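Local coordinates for cell division control protein (Pyrococcus abyssi, PDB 6RPP), which is an intein of the HINT fold, lodged in an MCM helicase, that probably excises itself by protein splicing and joins the flanking host segments, at residues Glu17-Lys20 with Ile21-Val25; Arg27-Glu30 with Glu31-Asn35. The protein carries 2 engineered substitutions. All coordinates share one frame; numbering follows the deposited sequence. Where two conformers were deposited one is given.

Contact 1. Residues Glu17-Lys20 with Ile21-Val25; sequences ERKK and IGEIV
K19 and E23 meet because both throw CG anti to the backbone N, K19 with chi1 -163° and E23 with chi1 176°, which sends the lysine chain along the first helical turn and the glutamate chain back across it. The two chains cross at about a right angle, and K19 CE comes to 3.6 Å from E23 OE2. The charged ends stop short of a salt bridge, K19 NZ standing 4.6 Å from E23 OE2, though the opposite charges probably still attract. On its other flank the lysine uses its methylenes: K19 CE lies 3.8 Å from I24 CG1, and CG and CD also run past this branch, so a long aliphatic chain with a charged tip suits a place between a buried isoleucine and solvent. Shortening this lysine to an alanine is likely to bare part of I24 CG1 and to take from the E23 carboxylate the closer of the two lysine charges near it.

The site is a strand-to-helix junction in the intein splicing domain: strand 19-20, paired antiparallel with strand 10-11, passes straight into helix 21-35, with K20 as N-cap residue. Its carbonyl accepts the first helical bond, K20 O to I24 N at 3.2 Å and nearly straight (169°), while E23 N adds a weak one to the same oxygen. A water joins the K20 amide to E23 OE1, lying 2.9 Å from K20 N, which it accepts from, and donating to the carboxylate. I21 turns its branched chain from the lysines into the core, against Y148 and L150 of strand 146-151.

Contact 2. Residues Arg27-Glu30 with Glu31-Asn35; sequences RAIE and EAEKN
I29 and E33, one helical turn apart, meet closely at the backbone: E33 N donates to I29 O at 2.9 Å, and the glutamate's own methylene, E33 CG, lies 3.3 Å from that same I29 O. The first torsion of E33 (chi1 -78°) sets CG anti to its carbonyl carbon and so folds the chain back over the preceding turn. There its carboxylate, at the solvent edge, reaches the isoleucine, E33 OE2 being 3.9 Å from I29 CG2. The buried side belongs to I29 and A32, the latter with its CB 3.5 Å from A28 O; a methyl group is small enough to let the helix lie near its neighbours.

This is the second half of an amphipathic alpha-helix, held by three successive i to i+4 bonds, among them A32 N to A28 O at 3.0 Å, after which K34 N turns to E31 O, three residues back. Its inner face rests on strand 44-56, where I29 touches F45 and A47, A28 touches I49 and A32 touches A47, while L38 of the following loop closes over I29, A32 and E33.

The outer side is looser and charged. R27, E30, E31, E33 and K34 are exposed, and their long chains suit a surface where the ends can stay hydrated. Here water takes over part of the bonding: one molecule donates to both E30 O and E33 OE1, the latter at 2.6 Å. Toward the C-terminal end, the backbone bond from N35 N to E31 O is weak, and N35 OD1 accepts from the K37 amide beyond the helix.

Overall arrangement
Both contacts belong to helix 21-35 and follow one another along the chain: contact 1 joins strand 19-20 to the first turn, and contact 2 holds the last turns. They lie about 15 Å apart, centre to centre, and apart from adjoining in sequence they do not touch. The start of the helix lies nearer the middle of the molecule, about 12 Å from the chain centre to the centre of contact 1, whereas the centre of contact 2 lies about 21 Å out. In this mostly beta intein, both ends of the helix pack on the four-stranded sheet, contact 1 on strands 63-75 and 146-151 and contact 2 on strand 44-56, while its start is also tied to the two-stranded sheet of 10-11 and 19-20.

Contact 1. Residues Glu17-Lys20 with Ile21-Val25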
ATOM      1  N   GLU A  17      -4.352  -1.374 -17.293  1.00 31.15           N
ATOM      2  CA  GLU A  17      -5.325  -1.823 -16.313  1.00 29.58           C
ATOM      3  C   GLU A  17      -4.660  -2.132 -14.979  1.00 28.85           C
ATOM      4  O   GLU A  17      -3.486  -2.483 -14.923  1.00 30.48           O
ATOM      5  CB  GLU A  17      -6.069  -3.022 -16.906  1.00 26.22           C
ATOM      6  CG  GLU A  17      -6.838  -2.639 -18.141  1.00 33.12           C
ATOM      7  CD  GLU A  17      -7.526  -3.821 -18.741  1.00 36.44           C
ATOM      8  OE1 GLU A  17      -7.405  -4.932 -18.147  1.00 40.36           O
ATOM      9  OE2 GLU A  17      -8.167  -3.626 -19.800  1.00 36.53           O
ATOM     10  N   ARG A  18      -5.451  -2.011 -13.890  1.00 20.76           N
ATOM     11  CA  ARG A  18      -4.972  -2.195 -12.521  1.00 18.76           C
ATOM     12  C   ARG A  18      -4.650  -3.663 -12.263  1.00 18.86           C
ATOM     13  O   ARG A  18      -5.146  -4.558 -12.968  1.00 21.77           O
ATOM     14  CB  ARG A  18      -6.031  -1.645 -11.555  1.00 22.44           C
ATOM     15  CG  ARG A  18      -7.311  -2.440 -11.415  1.00 24.81           C
ATOM     16  CD  ARG A  18      -8.387  -1.531 -10.721  1.00 24.28           C
ATOM     17  NE  ARG A  18      -9.574  -2.205 -10.272  1.00 23.06           N
ATOM     18  CZ  ARG A  18     -10.709  -2.200 -10.975  1.00 24.79           C
ATOM     19  NH1 ARG A  18     -10.719  -1.608 -12.162  1.00 25.73           N
ATOM     20  NH2 ARG A  18     -11.777  -2.807 -10.497  1.00 27.61           N
ATOM     21  N   LYS A  19      -3.715  -3.887 -11.336  1.00 18.50           N
ATOM     22  CA  LYS A  19      -3.039  -5.182 -11.204  1.00 17.76           C
ATOM     23  C   LYS A  19      -2.786  -5.487  -9.727  1.00 16.76           C
ATOM     24  O   LYS A  19      -2.366  -4.609  -8.953  1.00 19.37           O
ATOM     25  CB  LYS A  19      -1.681  -5.170 -11.939  1.00 26.01           C
ATOM     26  CG  LYS A  19      -1.049  -6.499 -12.226  1.00 41.22           C
ATOM     27  CD  LYS A  19      -0.176  -6.358 -13.499  1.00 53.03           C
ATOM     28  CE  LYS A  19       1.137  -7.135 -13.424  1.00 56.37           C
ATOM     29  NZ  LYS A  19       2.157  -6.601 -14.393  1.00 53.47           N
ATOM     30  N   LYS A  20      -2.939  -6.772  -9.383  1.00 18.53           N
ATOM     31  CA  LYS A  20      -2.705  -7.177  -7.997  1.00 17.04           C
ATOM     32  C   LYS A  20      -1.252  -6.965  -7.657  1.00 17.92           C
ATOM     33  O   LYS A  20      -0.370  -7.350  -8.417  1.00 18.30           O
ATOM     34  CB  LYS A  20      -3.087  -8.658  -7.787  1.00 18.26           C
ATOM     35  CG  LYS A  20      -4.580  -8.906  -7.934  1.00 19.48           C
ATOM     36  CD  LYS A  20      -4.930 -10.405  -7.768  1.00 23.11           C
ATOM     37  CE  LYS A  20      -5.289 -11.023  -9.094  1.00 30.84           C
ATOM     38  NZ  LYS A  20      -6.028 -12.305  -8.880  1.00 37.70           N
ATOM     39  N   ILE A  21      -0.984  -6.381  -6.484  1.00 16.80           N
ATOM     40  CA  ILE A  21       0.389  -6.112  -6.118  1.00 15.14           C
ATOM     41  C   ILE A  21       1.191  -7.411  -6.028  1.00 15.16           C
ATOM     42  O   ILE A  21       2.390  -7.423  -6.321  1.00 15.93           O
ATOM     43  CB  ILE A  21       0.465  -5.300  -4.808  1.00 15.66           C
ATOM     44  CG1 ILE A  21       1.886  -4.772  -4.540  1.00 14.60           C
ATOM     45  CG2 ILE A  21      -0.068  -6.100  -3.597  1.00 16.05           C
ATOM     46  CD1 ILE A  21       2.007  -3.805  -3.377  1.00 15.87           C
ATOM     47  N   GLY A  22       0.578  -8.477  -5.575  1.00 16.16           N
ATOM     48  CA  GLY A  22       1.304  -9.741  -5.479  1.00 20.07           C
ATOM     49  C   GLY A  22       1.811 -10.196  -6.827  1.00 20.74           C
ATOM     50  O   GLY A  22       2.913 -10.750  -6.937  1.00 19.55           O
ATOM     51  N   GLU A  23       1.007  -9.991  -7.861  1.00 18.84           N
ATOM     52  CA  GLU A  23       1.441 -10.352  -9.215  1.00 20.20           C
ATOM     53  C   GLU A  23       2.637  -9.500  -9.652  1.00 21.21           C
ATOM     54  O   GLU A  23       3.616 -10.023 -10.230  1.00 20.71           O
ATOM     55  CB  GLU A  23       0.261 -10.179 -10.162  1.00 21.34           C
ATOM     56  CG  GLU A  23       0.596 -10.419 -11.646  1.00 27.11           C
ATOM     57  CD  GLU A  23      -0.647 -10.508 -12.501  1.00 46.47           C
ATOM     58  OE1 GLU A  23      -1.748 -10.754 -11.938  1.00 40.34           O
ATOM     59  OE2 GLU A  23      -0.512 -10.344 -13.737  1.00 58.09           O
ATOM     60  N   ILE A  24       2.532  -8.183  -9.503  1.00 18.27           N
ATOM     61  CA  ILE A  24       3.640  -7.265  -9.817  1.00 19.14           C
ATOM     62  C   ILE A  24       4.906  -7.692  -9.090  1.00 16.75           C
ATOM     63  O   ILE A  24       5.986  -7.792  -9.698  1.00 20.66           O
ATOM     64  CB  ILE A  24       3.270  -5.818  -9.425  1.00 19.26           C
ATOM     65  CG1 ILE A  24       2.077  -5.308 -10.232  1.00 22.72           C
ATOM     66  CG2 ILE A  24       4.469  -4.867  -9.535  1.00 22.21           C
ATOM     67  CD1 ILE A  24       1.507  -4.002  -9.635  1.00 20.69           C
ATOM     68  N   VAL A  25       4.807  -7.931  -7.771  1.00 17.31           N
ATOM     69  CA  VAL A  25       6.020  -8.222  -7.033  1.00 17.51           C
ATOM     70  C   VAL A  25       6.599  -9.593  -7.391  1.00 17.27           C
ATOM     71  O   VAL A  25       7.830  -9.724  -7.576  1.00 17.96           O
ATOM     72  CB  VAL A  25       5.744  -8.123  -5.524  1.00 18.66           C
ATOM     73  CG1 VAL A  25       6.966  -8.590  -4.772  1.00 18.06           C
ATOM     74  CG2 VAL A  25       5.422  -6.678  -5.181  1.00 22.90           C
TER
HETATM   75  O   HOH W   1      -3.796  -8.647 -11.356  1.00 26.76           O

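Contact 2. Residues Arg27-Glu30 with Glu31-Asn35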
ATOM      1  N   ARG A  27       6.418 -11.388 -10.034  1.00 17.63           N
ATOM      2  CA  ARG A  27       7.072 -11.431 -11.342  0.51 18.01           C
ATOM      3  C   ARG A  27       8.449 -10.793 -11.277  1.00 19.41           C
ATOM      4  O   ARG A  27       9.399 -11.271 -11.920  1.00 22.64           O
ATOM      5  CB  ARG A  27       6.199 -10.733 -12.386  0.51 22.99           C
ATOM      6  CG  ARG A  27       6.779 -10.698 -13.803  0.51 26.46           C
ATOM      7  CD  ARG A  27       5.873  -9.847 -14.697  0.51 37.96           C
ATOM      8  NE  ARG A  27       6.467  -9.530 -15.993  0.51 40.34           N
ATOM      9  CZ  ARG A  27       5.970  -9.943 -17.155  0.51 43.26           C
ATOM     10  NH1 ARG A  27       4.880 -10.701 -17.173  0.51 44.23           N
ATOM     11  NH2 ARG A  27       6.562  -9.615 -18.300  0.51 46.13           N
ATOM     12  N   ALA A  28       8.563  -9.696 -10.524  1.00 20.33           N
ATOM     13  CA  ALA A  28       9.837  -9.013 -10.422  1.00 20.72           C
ATOM     14  C   ALA A  28      10.838  -9.854  -9.648  1.00 19.89           C
ATOM     15  O   ALA A  28      12.033  -9.891  -9.989  1.00 22.97           O
ATOM     16  CB  ALA A  28       9.636  -7.652  -9.745  1.00 20.79           C
ATOM     17  N   ILE A  29      10.357 -10.527  -8.607  1.00 18.65           N
ATOM     18  CA  ILE A  29      11.202 -11.433  -7.823  1.00 22.13           C
ATOM     19  C   ILE A  29      11.694 -12.587  -8.682  1.00 25.04           C
ATOM     20  O   ILE A  29      12.880 -12.957  -8.651  1.00 24.70           O
ATOM     21  CB  ILE A  29      10.428 -11.948  -6.593  1.00 20.26           C
ATOM     22  CG1 ILE A  29      10.041 -10.807  -5.658  1.00 26.16           C
ATOM     23  CG2 ILE A  29      11.235 -13.020  -5.855  1.00 23.30           C
ATOM     24  CD1 ILE A  29      11.160 -10.243  -4.889  1.00 30.04           C
ATOM     25  N   GLU A  30      10.801 -13.182  -9.464  1.00 20.57           N
ATOM     26  CA  GLU A  30      11.213 -14.319 -10.297  1.00 23.01           C
ATOM     27  C   GLU A  30      12.300 -13.913 -11.298  1.00 23.97           C
ATOM     28  O   GLU A  30      13.281 -14.641 -11.505  1.00 25.18           O
ATOM     29  CB  GLU A  30       9.993 -14.881 -11.027  1.00 27.21           C
ATOM     30  CG  GLU A  30      10.265 -16.171 -11.765  1.00 30.31           C
ATOM     31  CD  GLU A  30       9.004 -16.759 -12.404  1.00 47.80           C
ATOM     32  OE1 GLU A  30       7.955 -16.072 -12.402  1.00 52.32           O
ATOM     33  OE2 GLU A  30       9.070 -17.896 -12.927  1.00 55.05           O
ATOM     34  N   GLU A  31      12.175 -12.730 -11.897  1.00 22.43           N
ATOM     35  CA  GLU A  31      13.167 -12.323 -12.871  1.00 23.64           C
ATOM     36  C   GLU A  31      14.497 -12.025 -12.187  1.00 24.35           C
ATOM     37  O   GLU A  31      15.562 -12.396 -12.711  1.00 27.14           O
ATOM     38  CB  GLU A  31      12.636 -11.104 -13.624  1.00 27.79           C
ATOM     39  CG  GLU A  31      13.504 -10.658 -14.771  1.00 39.96           C
ATOM     40  CD  GLU A  31      12.823  -9.613 -15.612  1.00 48.22           C
ATOM     41  OE1 GLU A  31      12.080  -9.975 -16.552  1.00 54.64           O
ATOM     42  OE2 GLU A  31      13.032  -8.427 -15.321  1.00 47.32           O
ATOM     43  N   ALA A  32      14.446 -11.360 -11.015  1.00 22.16           N
ATOM     44  CA  ALA A  32      15.682 -10.996 -10.318  1.00 25.50           C
ATOM     45  C   ALA A  32      16.385 -12.225  -9.747  1.00 23.73           C
ATOM     46  O   ALA A  32      17.625 -12.223  -9.632  1.00 25.26           O
ATOM     47  CB  ALA A  32      15.395  -9.973  -9.210  1.00 23.75           C
ATOM     48  N   GLU A  33      15.624 -13.286  -9.400  1.00 26.80           N
ATOM     49  CA  GLU A  33      16.257 -14.550  -8.989  1.00 28.54           C
ATOM     50  C   GLU A  33      17.253 -15.037 -10.033  1.00 33.83           C
ATOM     51  O   GLU A  33      18.311 -15.588  -9.692  1.00 36.03           O
ATOM     52  CB  GLU A  33      15.211 -15.654  -8.755  1.00 26.33           C
ATOM     53  CG  GLU A  33      14.515 -15.503  -7.431  1.00 32.33           C
ATOM     54  CD  GLU A  33      13.306 -16.416  -7.266  1.00 38.59           C
ATOM     55  OE1 GLU A  33      12.831 -16.986  -8.272  1.00 38.82           O
ATOM     56  OE2 GLU A  33      12.827 -16.549  -6.119  1.00 44.70           O
ATOM     57  N   LYS A  34      16.928 -14.853 -11.303  1.00 26.92           N
ATOM     58  CA  LYS A  34      17.731 -15.424 -12.374  1.00 29.23           C
ATOM     59  C   LYS A  34      18.786 -14.469 -12.925  1.00 29.82           C
ATOM     60  O   LYS A  34      19.728 -14.924 -13.586  1.00 35.72           O
ATOM     61  CB  LYS A  34      16.816 -15.884 -13.513  1.00 34.19           C
ATOM     62  CG  LYS A  34      15.918 -17.050 -13.115  1.00 41.77           C
ATOM     63  CD  LYS A  34      15.106 -17.579 -14.277  1.00 50.10           C
ATOM     64  CE  LYS A  34      14.519 -18.949 -13.952  1.00 61.40           C
ATOM     65  NZ  LYS A  34      15.011 -20.002 -14.888  1.00 68.12           N
ATOM     66  N   ASN A  35      18.660 -13.156 -12.685  1.00 29.25           N
ATOM     67  CA  ASN A  35      19.649 -12.277 -13.276  1.00 29.94           C
ATOM     68  C   ASN A  35      20.616 -11.713 -12.249  1.00 35.59           C
ATOM     69  O   ASN A  35      21.453 -10.872 -12.597  1.00 38.63           O
ATOM     70  CB  ASN A  35      18.975 -11.169 -14.097  1.00 29.19           C
ATOM     71  CG  ASN A  35      18.147 -10.235 -13.261  1.00 27.34           C
ATOM     72  OD1 ASN A  35      18.282 -10.201 -12.040  1.00 29.39           O
ATOM     73  ND2 ASN A  35      17.225  -9.512 -13.907  1.00 31.48           N
TER
HETATM   74  O   HOH W   2      13.119 -17.670 -10.754  1.00 38.03           O